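Long-range contacts in hydrolase, putative (Plasmodium vivax, PDB 2B30), which is a putative HAD-superfamily hydrolase of the Cof-like IIB group that binds calcium and may act as a phosphatase using magnesium: residues 69-74 with 140-145; 110-115 with 178-183; 183-188 with 213-218; 260-265 with 274-279. All coordinates share one frame; numbering follows the deposited sequence.

Interactions 1 and 2 lie where the six-stranded sheet of the cap meets the HAD core; interaction 3 lies within that sheet. Interactions 1 and 2, centres about 10 Å apart, interlock through Asn180, whose OD1 lies 2.9 Å from Gly141 N. Interactions 2 and 3 share Met183 and strand 181-184, and a salt bridge between Lys181 NZ and Glu217 OE2 (3.1 Å) ties them. Interaction 4 stands apart, on the far edge of the core sheet, its centre 25 to 28 Å from the others. The calcium ion, held by Asp33, Asp35 and Asp248, lies between: the side chains of Glu217 in interaction 3 and Val265 in interaction 4 are each about 8 Å from it.

Interaction 1. Residues 69-74 with 140-145; sequences GRSKVG and RGESNY
Glu142 OE1 takes a nearly straight hydrogen bond from Val73 N, 3.0 Å long with an N-H...O angle of 176°, and the amide arrives from above the carboxylate plane, 42° out of it. Lys72 N lies 3.1 Å from the same Glu142 OE1. The carboxylate gets there because the glutamate chain folds back at chi2 (-61°), which turns its end to the start of helix 72-79. The other oxygen, Glu142 OE2, rests 3.4 Å from Lys72 CB and is hydrogen-bonded to Tyr103 OH, so the carboxylate is fixed from two directions. The lysine chain bends at its last two torsions, and Lys72 NZ stays beyond salt-bridge range of Glu142 OE2. A carboxylate beside the first amides of helix 72-79 would probably be favoured by the helix dipole. Ser71 is the N-cap of this helix, its OG accepting from Gly74 N at 3.0 Å. Glu142 itself sits in a type II' turn, Arg140 to Ser143, that joins strands 136-140 and 143-147 as a beta hairpin of the cap, with Gly141 at positive phi; the contact thus docks a cap hairpin on a core helix. Around the polar centre, both methyls of Val73 rest against the glutamate stem, CG1 and CG2 each 3.8 Å from Glu142 CB. Just before the N-cap, Arg70 forms salt bridges with the calcium ligand Asp35 and with Glu162.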
loop_
_atom_site.group_PDB
_atom_site.type_symbol
_atom_site.label_atom_id
_atom_site.label_comp_id
_atom_site.label_asym_id
_atom_site.label_seq_id
_atom_site.Cartn_x
_atom_site.Cartn_y
_atom_site.Cartn_z
ATOM N N GLY A 69 9.803 -12.101 4.173
ATOM C CA GLY A 69 9.530 -12.037 5.603
ATOM C C GLY A 69 10.729 -12.400 6.462
ATOM O O GLY A 69 10.753 -12.099 7.643
ATOM N N ARG A 70 11.725 -13.052 5.877
ATOM C CA ARG A 70 12.912 -13.448 6.614
ATOM C C ARG A 70 13.865 -12.285 6.826
ATOM O O ARG A 70 13.698 -11.210 6.251
ATOM C CB ARG A 70 13.614 -14.602 5.898
ATOM C CG ARG A 70 12.840 -15.895 6.030
ATOM C CD ARG A 70 13.139 -16.915 4.950
ATOM N NE ARG A 70 14.320 -17.705 5.280
ATOM C CZ ARG A 70 14.517 -18.984 4.952
ATOM N NH1 ARG A 70 13.628 -19.683 4.265
ATOM N NH2 ARG A 70 15.638 -19.572 5.324
ATOM N N SER A 71 14.858 -12.507 7.680
ATOM C CA SER A 71 15.907 -11.535 7.930
ATOM C C SER A 71 16.975 -11.741 6.874
ATOM O O SER A 71 16.932 -12.746 6.164
ATOM C CB SER A 71 16.494 -11.763 9.319
ATOM O OG SER A 71 17.176 -13.011 9.381
ATOM N N LYS A 72 17.929 -10.810 6.770
ATOM C CA LYS A 72 19.036 -10.940 5.795
ATOM C C LYS A 72 19.848 -12.194 6.076
ATOM O O LYS A 72 19.990 -13.043 5.205
ATOM C CB LYS A 72 19.965 -9.711 5.790
ATOM C CG LYS A 72 21.136 -9.815 4.792
ATOM C CD LYS A 72 21.836 -8.454 4.528
ATOM C CE LYS A 72 22.705 -7.996 5.692
ATOM N NZ LYS A 72 23.682 -9.041 6.128
ATOM N N VAL A 73 20.355 -12.301 7.304
ATOM C CA VAL A 73 21.177 -13.444 7.714
ATOM C C VAL A 73 20.411 -14.760 7.572
ATOM O O VAL A 73 21.002 -15.796 7.312
ATOM C CB VAL A 73 21.709 -13.314 9.179
ATOM C CG1 VAL A 73 22.619 -12.111 9.322
ATOM C CG2 VAL A 73 20.568 -13.234 10.185
ATOM N N GLY A 74 19.096 -14.712 7.751
ATOM C CA GLY A 74 18.262 -15.884 7.539
ATOM C C GLY A 74 18.366 -16.347 6.099
ATOM O O GLY A 74 18.474 -17.543 5.826
ATOM N N ARG A 140 14.605 -9.414 16.194
ATOM C CA ARG A 140 15.117 -8.034 16.221
ATOM C C ARG A 140 16.372 -7.951 15.369
ATOM O O ARG A 140 17.375 -8.602 15.673
ATOM C CB ARG A 140 15.431 -7.569 17.643
ATOM C CG ARG A 140 15.884 -6.114 17.747
ATOM C CD ARG A 140 14.724 -5.117 17.582
ATOM N NE ARG A 140 15.182 -3.724 17.627
ATOM C CZ ARG A 140 15.817 -3.105 16.631
ATOM N NH1 ARG A 140 16.055 -3.721 15.485
ATOM N NH2 ARG A 140 16.211 -1.849 16.777
ATOM N N GLY A 141 16.303 -7.156 14.303
ATOM C CA GLY A 141 17.414 -6.990 13.380
ATOM C C GLY A 141 17.772 -8.279 12.666
ATOM O O GLY A 141 16.937 -8.869 11.962
ATOM N N GLU A 142 19.013 -8.721 12.861
ATOM C CA GLU A 142 19.509 -9.969 12.274
ATOM C C GLU A 142 19.508 -11.128 13.278
ATOM O O GLU A 142 20.095 -12.174 13.017
ATOM C CB GLU A 142 20.931 -9.760 11.733
ATOM C CG GLU A 142 21.054 -8.654 10.695
ATOM C CD GLU A 142 20.208 -8.894 9.437
ATOM O OE1 GLU A 142 19.732 -10.034 9.211
ATOM O OE2 GLU A 142 20.024 -7.927 8.663
ATOM N N SER A 143 18.870 -10.932 14.431
ATOM C CA SER A 143 18.777 -11.966 15.462
ATOM C C SER A 143 17.334 -12.388 15.686
ATOM O O SER A 143 16.400 -11.601 15.468
ATOM C CB SER A 143 19.321 -11.449 16.793
ATOM O OG SER A 143 20.644 -10.988 16.667
ATOM N N ASN A 144 17.167 -13.629 16.137
ATOM C CA ASN A 144 15.877 -14.103 16.612
ATOM C C ASN A 144 16.020 -14.969 17.865
ATOM O O ASN A 144 17.059 -15.586 18.096
ATOM C CB ASN A 144 15.108 -14.813 15.490
ATOM C CG ASN A 144 15.750 -16.112 15.055
ATOM O OD1 ASN A 144 15.746 -17.090 15.793
ATOM N ND2 ASN A 144 16.272 -16.138 13.837
ATOM N N TYR A 145 14.978 -14.982 18.686
ATOM C CA TYR A 145 15.068 -15.576 20.011
ATOM C C TYR A 145 13.838 -16.403 20.325
ATOM O O TYR A 145 12.744 -16.072 19.897
ATOM C CB TYR A 145 15.218 -14.477 21.067
ATOM C CG TYR A 145 16.184 -13.379 20.675
ATOM C CD1 TYR A 145 17.527 -13.449 21.030
ATOM C CD2 TYR A 145 15.755 -12.275 19.944
ATOM C CE1 TYR A 145 18.408 -12.454 20.672
ATOM C CE2 TYR A 145 16.637 -11.278 19.577
ATOM C CZ TYR A 145 17.966 -11.378 19.951
ATOM O OH TYR A 145 18.869 -10.404 19.608
#

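Interaction 2. Residues 110-115 with 178-183; sequences LLDETI and TMNKLM
Two torsions bring Asp112 and Asn180 together: the aspartate CG stands anti to the backbone N (chi1 -174°), while the asparagine CG lies beside its own backbone N (chi1 -65°), and the two side chains cross at about a right angle. Asn180 ND2 gives one hydrogen to Asp112 OD1 at 2.7 Å, in the plane of the amide, with carboxylate and amide planes 28° apart. It also bonds Glu113 O at 2.9 Å, this time from above the carbonyl plane. A water donates to both Glu113 O and Asn180 O, bridging the two backbones. Further along, Ile115 N donates to Met179 O at 3.0 Å, and Thr178 OG1 donates to Ile115 O at 2.6 Å. Thr178 CG2 packs on Thr114 CB, and Thr114 CG2 touches the Asn180 amide. The contact joins the end of core edge strand 109-112, where the chain passes into the cap, to the segment entering cap strand 181-184 at a classic beta bulge, with Asn180 and Lys181 facing His139. Arg140 pairs with Asp112 OD2, and Gly141 N donates to Asn180 OD1. With both ends of its amide engaged, Asn180 should be fixed in rotation, and the neighbouring arginine probably helps keep Asp112 charged.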
loop_
_atom_site.group_PDB
_atom_site.type_symbol
_atom_site.label_atom_id
_atom_site.label_comp_id
_atom_site.label_asym_id
_atom_site.label_seq_id
_atom_site.Cartn_x
_atom_site.Cartn_y
_atom_site.Cartn_z
ATOM N N LEU A 110 18.330 1.658 5.372
ATOM C CA LEU A 110 17.343 2.616 4.905
ATOM C C LEU A 110 16.142 2.623 5.839
ATOM O O LEU A 110 15.451 3.619 5.958
ATOM C CB LEU A 110 16.917 2.297 3.462
ATOM C CG LEU A 110 17.957 2.543 2.358
ATOM C CD1 LEU A 110 17.468 2.068 0.977
ATOM C CD2 LEU A 110 18.285 4.001 2.306
ATOM N N LEU A 111 15.909 1.518 6.525
ATOM C CA LEU A 111 14.720 1.385 7.345
ATOM C C LEU A 111 14.875 0.221 8.293
ATOM O O LEU A 111 15.219 -0.890 7.876
ATOM C CB LEU A 111 13.502 1.140 6.454
ATOM C CG LEU A 111 12.146 1.327 7.137
ATOM C CD1 LEU A 111 11.864 2.801 7.468
ATOM C CD2 LEU A 111 11.052 0.757 6.237
ATOM N N ASP A 112 14.635 0.505 9.568
ATOM C CA ASP A 112 14.548 -0.499 10.617
ATOM C C ASP A 112 13.342 -0.136 11.472
ATOM O O ASP A 112 13.478 0.574 12.463
ATOM C CB ASP A 112 15.829 -0.508 11.463
ATOM C CG ASP A 112 15.857 -1.643 12.510
ATOM O OD1 ASP A 112 14.792 -2.217 12.842
ATOM O OD2 ASP A 112 16.963 -1.961 13.001
ATOM N N GLU A 113 12.156 -0.595 11.083
ATOM C CA GLU A 113 10.952 -0.274 11.853
ATOM C C GLU A 113 10.599 -1.359 12.865
ATOM O O GLU A 113 10.447 -2.521 12.506
ATOM C CB GLU A 113 9.764 -0.004 10.930
ATOM C CG GLU A 113 9.894 1.309 10.152
ATOM C CD GLU A 113 10.028 2.525 11.052
ATOM O OE1 GLU A 113 9.023 2.907 11.686
ATOM O OE2 GLU A 113 11.141 3.090 11.126
ATOM N N THR A 114 10.468 -0.966 14.129
ATOM C CA THR A 114 10.041 -1.879 15.187
ATOM C C THR A 114 8.638 -1.545 15.669
ATOM O O THR A 114 8.199 -0.393 15.595
ATOM C CB THR A 114 10.961 -1.806 16.397
ATOM O OG1 THR A 114 10.978 -0.460 16.888
ATOM C CG2 THR A 114 12.365 -2.254 16.024
ATOM N N ILE A 115 7.958 -2.557 16.196
ATOM C CA ILE A 115 6.613 -2.383 16.701
ATOM C C ILE A 115 6.620 -1.289 17.761
ATOM O O ILE A 115 7.576 -1.149 18.501
ATOM C CB ILE A 115 6.049 -3.700 17.277
ATOM C CG1 ILE A 115 5.918 -4.755 16.169
ATOM C CG2 ILE A 115 4.688 -3.468 17.913
ATOM C CD1 ILE A 115 5.976 -6.171 16.661
ATOM N N THR A 178 10.650 -4.093 22.548
ATOM C CA THR A 178 10.126 -4.178 21.164
ATOM C C THR A 178 10.809 -5.247 20.269
ATOM O O THR A 178 11.853 -5.783 20.620
ATOM C CB THR A 178 10.172 -2.789 20.444
ATOM O OG1 THR A 178 9.340 -2.822 19.282
ATOM C CG2 THR A 178 11.577 -2.424 20.041
ATOM N N MET A 179 10.189 -5.550 19.123
ATOM C CA MET A 179 10.747 -6.456 18.105
ATOM C C MET A 179 10.353 -5.956 16.728
ATOM O O MET A 179 9.370 -5.227 16.594
ATOM C CB MET A 179 10.174 -7.871 18.260
ATOM C CG MET A 179 10.618 -8.608 19.493
ATOM S SD MET A 179 12.334 -9.110 19.436
ATOM C CE MET A 179 12.615 -9.376 21.179
ATOM N N ASN A 180 11.100 -6.366 15.705
ATOM C CA ASN A 180 10.700 -6.113 14.318
ATOM C C ASN A 180 9.586 -7.065 13.891
ATOM O O ASN A 180 8.709 -6.696 13.100
ATOM C CB ASN A 180 11.879 -6.280 13.366
ATOM C CG ASN A 180 12.968 -5.253 13.590
ATOM O OD1 ASN A 180 13.951 -5.525 14.272
ATOM N ND2 ASN A 180 12.809 -4.073 12.999
ATOM N N LYS A 181 9.640 -8.292 14.403
ATOM C CA LYS A 181 8.667 -9.310 14.034
ATOM C C LYS A 181 8.515 -10.415 15.074
ATOM O O LYS A 181 9.501 -10.868 15.653
ATOM C CB LYS A 181 9.062 -9.940 12.696
ATOM C CG LYS A 181 8.156 -11.078 12.234
ATOM C CD LYS A 181 8.475 -11.469 10.809
ATOM C CE LYS A 181 9.700 -12.366 10.718
ATOM N NZ LYS A 181 9.310 -13.751 10.423
ATOM N N LEU A 182 7.274 -10.843 15.292
ATOM C CA LEU A 182 6.998 -12.088 16.010
ATOM C C LEU A 182 6.388 -13.076 15.016
ATOM O O LEU A 182 5.341 -12.793 14.421
ATOM C CB LEU A 182 6.028 -11.879 17.180
ATOM C CG LEU A 182 6.299 -10.784 18.209
ATOM C CD1 LEU A 182 5.391 -10.980 19.401
ATOM C CD2 LEU A 182 7.731 -10.786 18.674
ATOM N N MET A 183 7.051 -14.213 14.815
ATOM C CA MET A 183 6.481 -15.294 14.019
ATOM C C MET A 183 5.930 -16.345 14.955
ATOM O O MET A 183 6.687 -17.133 15.522
ATOM C CB MET A 183 7.516 -15.932 13.103
ATOM C CG MET A 183 6.903 -16.903 12.108
ATOM S SD MET A 183 7.998 -18.276 11.765
ATOM C CE MET A 183 7.007 -19.206 10.588
HETATM O O HOH W 1 8.164 -4.075 12.875
#

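Interaction 3. Residues 183-188 with 213-218; sequences MIVLDP and NGHAEV
Ile184 and Ala216 form an antiparallel hydrogen-bonded pair, Ile184 N donating to Ala216 O at 2.7 Å and Ala216 N to Ile184 O at 3.0 Å. Beyond the end of this ladder, a side chain carries the pairing on: Leu186 N donates to His215 ND1 over 3.0 Å, almost straight at 177° and in the plane of the imidazole. With CG anti to the carbonyl carbon (chi1 -50°), the ring edge is brought to Leu186 N, and Asn213 O sits over one of the ring faces. Strands 181-184 and 216-220 are neighbours in the six-stranded cap sheet, and helix 191-201 and strand 206-210 lie between them in the chain. Met183 and Glu217 make the adjacent non-hydrogen-bonded pair, where Met183 CG meets Glu217 CG at 4.0 Å. The methionine end then slants across to the histidine, its CE 3.8 Å from His215 CB, while Val185 CG1 lies alongside His215 CE1 at 3.8 Å. On the sheet face carrying Ile184 and Ala216, their CB atoms approach to 4.2 Å, and Ile195 of the helix packs on Ala216. The carboxylate of Glu217 is paired with Lys181, and the side chain lies about 8 Å from the calcium ion. Accepting from Leu186 N implies that ND1 is unprotonated, so the imidazole is probably neutral with its proton on NE2.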
loop_
_atom_site.group_PDB
_atom_site.type_symbol
_atom_site.label_atom_id
_atom_site.label_comp_id
_atom_site.label_asym_id
_atom_site.label_seq_id
_atom_site.Cartn_x
_atom_site.Cartn_y
_atom_site.Cartn_z
ATOM N N MET A 183 7.051 -14.213 14.815
ATOM C CA MET A 183 6.481 -15.294 14.019
ATOM C C MET A 183 5.930 -16.345 14.955
ATOM O O MET A 183 6.687 -17.133 15.522
ATOM C CB MET A 183 7.516 -15.932 13.103
ATOM C CG MET A 183 6.903 -16.903 12.108
ATOM S SD MET A 183 7.998 -18.276 11.765
ATOM C CE MET A 183 7.007 -19.206 10.588
ATOM N N ILE A 184 4.613 -16.355 15.123
ATOM C CA ILE A 184 3.962 -17.332 15.992
ATOM C C ILE A 184 3.802 -18.643 15.213
ATOM O O ILE A 184 3.031 -18.718 14.253
ATOM C CB ILE A 184 2.594 -16.825 16.504
ATOM C CG1 ILE A 184 2.741 -15.445 17.163
ATOM C CG2 ILE A 184 1.996 -17.801 17.508
ATOM C CD1 ILE A 184 1.429 -14.869 17.682
ATOM N N VAL A 185 4.555 -19.661 15.623
ATOM C CA VAL A 185 4.455 -20.982 15.017
ATOM C C VAL A 185 3.179 -21.652 15.517
ATOM O O VAL A 185 2.949 -21.757 16.719
ATOM C CB VAL A 185 5.693 -21.843 15.329
ATOM C CG1 VAL A 185 5.487 -23.269 14.868
ATOM C CG2 VAL A 185 6.929 -21.249 14.662
ATOM N N LEU A 186 2.349 -22.084 14.578
ATOM C CA LEU A 186 1.002 -22.540 14.886
ATOM C C LEU A 186 0.758 -23.970 14.424
ATOM O O LEU A 186 1.292 -24.426 13.407
ATOM C CB LEU A 186 -0.036 -21.584 14.278
ATOM C CG LEU A 186 -0.817 -20.655 15.225
ATOM C CD1 LEU A 186 -0.041 -20.232 16.457
ATOM C CD2 LEU A 186 -1.330 -19.420 14.477
ATOM N N ASP A 187 -0.053 -24.666 15.212
ATOM C CA ASP A 187 -0.445 -26.034 14.948
ATOM C C ASP A 187 -1.560 -25.971 13.909
ATOM O O ASP A 187 -2.578 -25.312 14.148
ATOM C CB ASP A 187 -0.949 -26.651 16.257
ATOM C CG ASP A 187 -1.082 -28.153 16.196
ATOM O OD1 ASP A 187 -1.419 -28.685 15.117
ATOM O OD2 ASP A 187 -0.868 -28.797 17.246
ATOM N N PRO A 188 -1.388 -26.648 12.753
ATOM C CA PRO A 188 -2.362 -26.509 11.661
ATOM C C PRO A 188 -3.830 -26.707 12.075
ATOM O O PRO A 188 -4.726 -26.379 11.306
ATOM C CB PRO A 188 -1.924 -27.579 10.653
ATOM C CG PRO A 188 -0.955 -28.452 11.384
ATOM C CD PRO A 188 -0.304 -27.576 12.387
ATOM N N ASN A 213 2.116 -22.172 5.670
ATOM C CA ASN A 213 1.831 -23.255 6.618
ATOM C C ASN A 213 0.931 -22.835 7.794
ATOM O O ASN A 213 0.884 -23.517 8.828
ATOM C CB ASN A 213 3.151 -23.822 7.163
ATOM C CG ASN A 213 3.875 -24.700 6.160
ATOM O OD1 ASN A 213 3.527 -24.740 4.979
ATOM N ND2 ASN A 213 4.892 -25.418 6.632
ATOM N N GLY A 214 0.229 -21.713 7.645
ATOM C CA GLY A 214 -0.740 -21.252 8.648
ATOM C C GLY A 214 -0.141 -20.654 9.910
ATOM O O GLY A 214 -0.810 -20.593 10.944
ATOM N N HIS A 215 1.117 -20.215 9.830
ATOM C CA HIS A 215 1.781 -19.523 10.943
ATOM C C HIS A 215 1.503 -18.019 10.837
ATOM O O HIS A 215 1.188 -17.518 9.755
ATOM C CB HIS A 215 3.292 -19.791 10.929
ATOM C CG HIS A 215 3.659 -21.243 10.810
ATOM N ND1 HIS A 215 3.360 -22.173 11.784
ATOM C CD2 HIS A 215 4.316 -21.920 9.835
ATOM C CE1 HIS A 215 3.804 -23.360 11.410
ATOM N NE2 HIS A 215 4.392 -23.233 10.232
ATOM N N ALA A 216 1.605 -17.306 11.957
ATOM C CA ALA A 216 1.363 -15.851 11.972
ATOM C C ALA A 216 2.672 -15.068 11.990
ATOM O O ALA A 216 3.476 -15.249 12.884
ATOM C CB ALA A 216 0.502 -15.454 13.169
ATOM N N GLU A 217 2.879 -14.214 10.990
ATOM C CA GLU A 217 3.988 -13.267 10.985
ATOM C C GLU A 217 3.443 -11.905 11.388
ATOM O O GLU A 217 2.610 -11.340 10.682
ATOM C CB GLU A 217 4.630 -13.186 9.599
ATOM C CG GLU A 217 5.640 -14.287 9.318
ATOM C CD GLU A 217 6.375 -14.096 7.987
ATOM O OE1 GLU A 217 5.753 -13.654 6.981
ATOM O OE2 GLU A 217 7.592 -14.397 7.947
ATOM N N VAL A 218 3.912 -11.392 12.522
ATOM C CA VAL A 218 3.424 -10.127 13.098
ATOM C C VAL A 218 4.458 -9.010 12.952
ATOM O O VAL A 218 5.533 -9.097 13.516
ATOM C CB VAL A 218 3.122 -10.307 14.588
ATOM C CG1 VAL A 218 2.597 -9.022 15.200
ATOM C CG2 VAL A 218 2.128 -11.429 14.774
#

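Interaction 4. Residues 260-265 with 274-279; sequences KYSFAV and SHAKCV
A beta-alpha-beta crossover of the Rossmann-like HAD core brings these segments together: strand 261-264, helix 270-275 and strand 278-279, the last two strands lying parallel at the sheet edge. Phe263 bridges Cys278 and Ala264 bridges Val279, with Ala264 N donating to Cys278 O at 3.0 Å. At the other end, Lys277 N is shared between two acceptors of one residue, Ser262 O at 3.1 Å and Ser262 OG at 3.0 Å. The hydroxyl stands between the backbone N and the carbonyl carbon (chi1 67°), which puts both acceptors within range of the one amide; Ser262 OG is also bonded to Leu256 O. Ala276, just past the helix, sets its CB 3.8 Å from Ala264 CB. Lys277 runs alongside Lys260 and Tyr261, its CD 3.3 Å from Lys260 O, and ends in a hydrogen bond with Ala21 O, while Lys260 NZ pairs with Asp241. Lys203 and Asn204 of the second subunit hydrogen-bond the carbonyls of Ala276 and His275, so the end of helix 270-275 and the turn after it also meet that subunit. On the face of Phe263 and Cys278, Cys278 SG makes an oblique sulfur-aromatic contact, 5.0 Å from the ring centroid, and Cys278 CB touches Phe263 CE1 at 3.6 Å.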
loop_
_atom_site.group_PDB
_atom_site.type_symbol
_atom_site.label_atom_id
_atom_site.label_comp_id
_atom_site.label_asym_id
_atom_site.label_seq_id
_atom_site.Cartn_x
_atom_site.Cartn_y
_atom_site.Cartn_z
ATOM N N LYS A 260 3.753 -3.687 -12.628
ATOM C CA LYS A 260 3.245 -4.041 -13.953
ATOM C C LYS A 260 3.756 -5.393 -14.383
ATOM O O LYS A 260 2.990 -6.213 -14.868
ATOM C CB LYS A 260 3.649 -2.999 -15.009
ATOM C CG LYS A 260 3.038 -3.253 -16.404
ATOM C CD LYS A 260 3.673 -2.385 -17.475
ATOM C CE LYS A 260 3.163 -0.982 -17.434
ATOM N NZ LYS A 260 4.012 -0.032 -18.201
ATOM N N TYR A 261 5.055 -5.614 -14.234
ATOM C CA TYR A 261 5.645 -6.886 -14.621
ATOM C C TYR A 261 5.722 -7.785 -13.401
ATOM O O TYR A 261 6.814 -8.109 -12.922
ATOM C CB TYR A 261 7.005 -6.671 -15.295
ATOM C CG TYR A 261 6.860 -5.739 -16.464
ATOM C CD1 TYR A 261 6.162 -6.127 -17.599
ATOM C CD2 TYR A 261 7.359 -4.450 -16.416
ATOM C CE1 TYR A 261 5.986 -5.257 -18.664
ATOM C CE2 TYR A 261 7.195 -3.581 -17.475
ATOM C CZ TYR A 261 6.509 -3.980 -18.590
ATOM O OH TYR A 261 6.353 -3.085 -19.628
ATOM N N SER A 262 4.540 -8.175 -12.915
ATOM C CA SER A 262 4.412 -8.975 -11.706
ATOM C C SER A 262 3.976 -10.376 -12.061
ATOM O O SER A 262 3.044 -10.585 -12.855
ATOM C CB SER A 262 3.425 -8.345 -10.713
ATOM O OG SER A 262 2.092 -8.359 -11.196
ATOM N N PHE A 263 4.657 -11.343 -11.465
ATOM C CA PHE A 263 4.468 -12.732 -11.828
ATOM C C PHE A 263 4.262 -13.596 -10.601
ATOM O O PHE A 263 5.012 -13.485 -9.632
ATOM C CB PHE A 263 5.678 -13.204 -12.627
ATOM C CG PHE A 263 5.789 -12.549 -13.969
ATOM C CD1 PHE A 263 5.158 -13.095 -15.076
ATOM C CD2 PHE A 263 6.495 -11.370 -14.124
ATOM C CE1 PHE A 263 5.246 -12.478 -16.319
ATOM C CE2 PHE A 263 6.583 -10.753 -15.358
ATOM C CZ PHE A 263 5.953 -11.309 -16.457
ATOM N N ALA A 264 3.236 -14.446 -10.644
ATOM C CA ALA A 264 3.008 -15.426 -9.577
ATOM C C ALA A 264 3.426 -16.812 -10.040
ATOM O O ALA A 264 3.078 -17.238 -11.133
ATOM C CB ALA A 264 1.565 -15.429 -9.151
ATOM N N VAL A 265 4.188 -17.511 -9.207
ATOM C CA VAL A 265 4.588 -18.884 -9.521
ATOM C C VAL A 265 3.363 -19.788 -9.641
ATOM O O VAL A 265 2.308 -19.506 -9.068
ATOM C CB VAL A 265 5.557 -19.477 -8.460
ATOM C CG1 VAL A 265 6.979 -19.014 -8.700
ATOM C CG2 VAL A 265 5.113 -19.129 -7.037
ATOM N N SER A 274 -4.154 -14.074 -8.823
ATOM C CA SER A 274 -5.065 -13.101 -9.422
ATOM C C SER A 274 -4.536 -11.672 -9.340
ATOM O O SER A 274 -4.778 -10.879 -10.249
ATOM C CB SER A 274 -6.460 -13.177 -8.795
ATOM O OG SER A 274 -6.386 -13.122 -7.390
ATOM N N HIS A 275 -3.825 -11.342 -8.264
ATOM C CA HIS A 275 -3.333 -9.976 -8.074
ATOM C C HIS A 275 -2.136 -9.673 -8.977
ATOM O O HIS A 275 -1.893 -8.515 -9.346
ATOM C CB HIS A 275 -3.024 -9.711 -6.598
ATOM C CG HIS A 275 -4.240 -9.380 -5.789
ATOM N ND1 HIS A 275 -4.756 -8.105 -5.721
ATOM C CD2 HIS A 275 -5.056 -10.157 -5.040
ATOM C CE1 HIS A 275 -5.843 -8.112 -4.969
ATOM N NE2 HIS A 275 -6.044 -9.344 -4.541
ATOM N N ALA A 276 -1.412 -10.725 -9.346
ATOM C CA ALA A 276 -0.312 -10.627 -10.297
ATOM C C ALA A 276 -0.844 -10.440 -11.709
ATOM O O ALA A 276 -2.015 -10.667 -11.961
ATOM C CB ALA A 276 0.556 -11.877 -10.223
ATOM N N LYS A 277 0.023 -10.025 -12.624
ATOM C CA LYS A 277 -0.366 -9.828 -14.024
ATOM C C LYS A 277 -0.494 -11.174 -14.704
ATOM O O LYS A 277 -1.385 -11.400 -15.531
ATOM C CB LYS A 277 0.685 -9.007 -14.773
ATOM C CG LYS A 277 0.219 -8.431 -16.112
ATOM C CD LYS A 277 1.416 -8.092 -17.006
ATOM C CE LYS A 277 1.255 -6.763 -17.751
ATOM N NZ LYS A 277 2.474 -6.438 -18.579
ATOM N N CYS A 278 0.411 -12.074 -14.332
ATOM C CA CYS A 278 0.612 -13.280 -15.080
ATOM C C CYS A 278 1.085 -14.411 -14.178
ATOM O O CYS A 278 2.010 -14.238 -13.382
ATOM C CB CYS A 278 1.642 -12.979 -16.152
ATOM S SG CYS A 278 1.921 -14.293 -17.293
ATOM N N VAL A 279 0.430 -15.562 -14.299
ATOM C CA VAL A 279 0.799 -16.757 -13.559
ATOM C C VAL A 279 1.812 -17.525 -14.394
ATOM O O VAL A 279 1.579 -17.778 -15.581
ATOM C CB VAL A 279 -0.421 -17.673 -13.305
ATOM C CG1 VAL A 279 -0.007 -18.912 -12.475
ATOM C CG2 VAL A 279 -1.543 -16.908 -12.622
#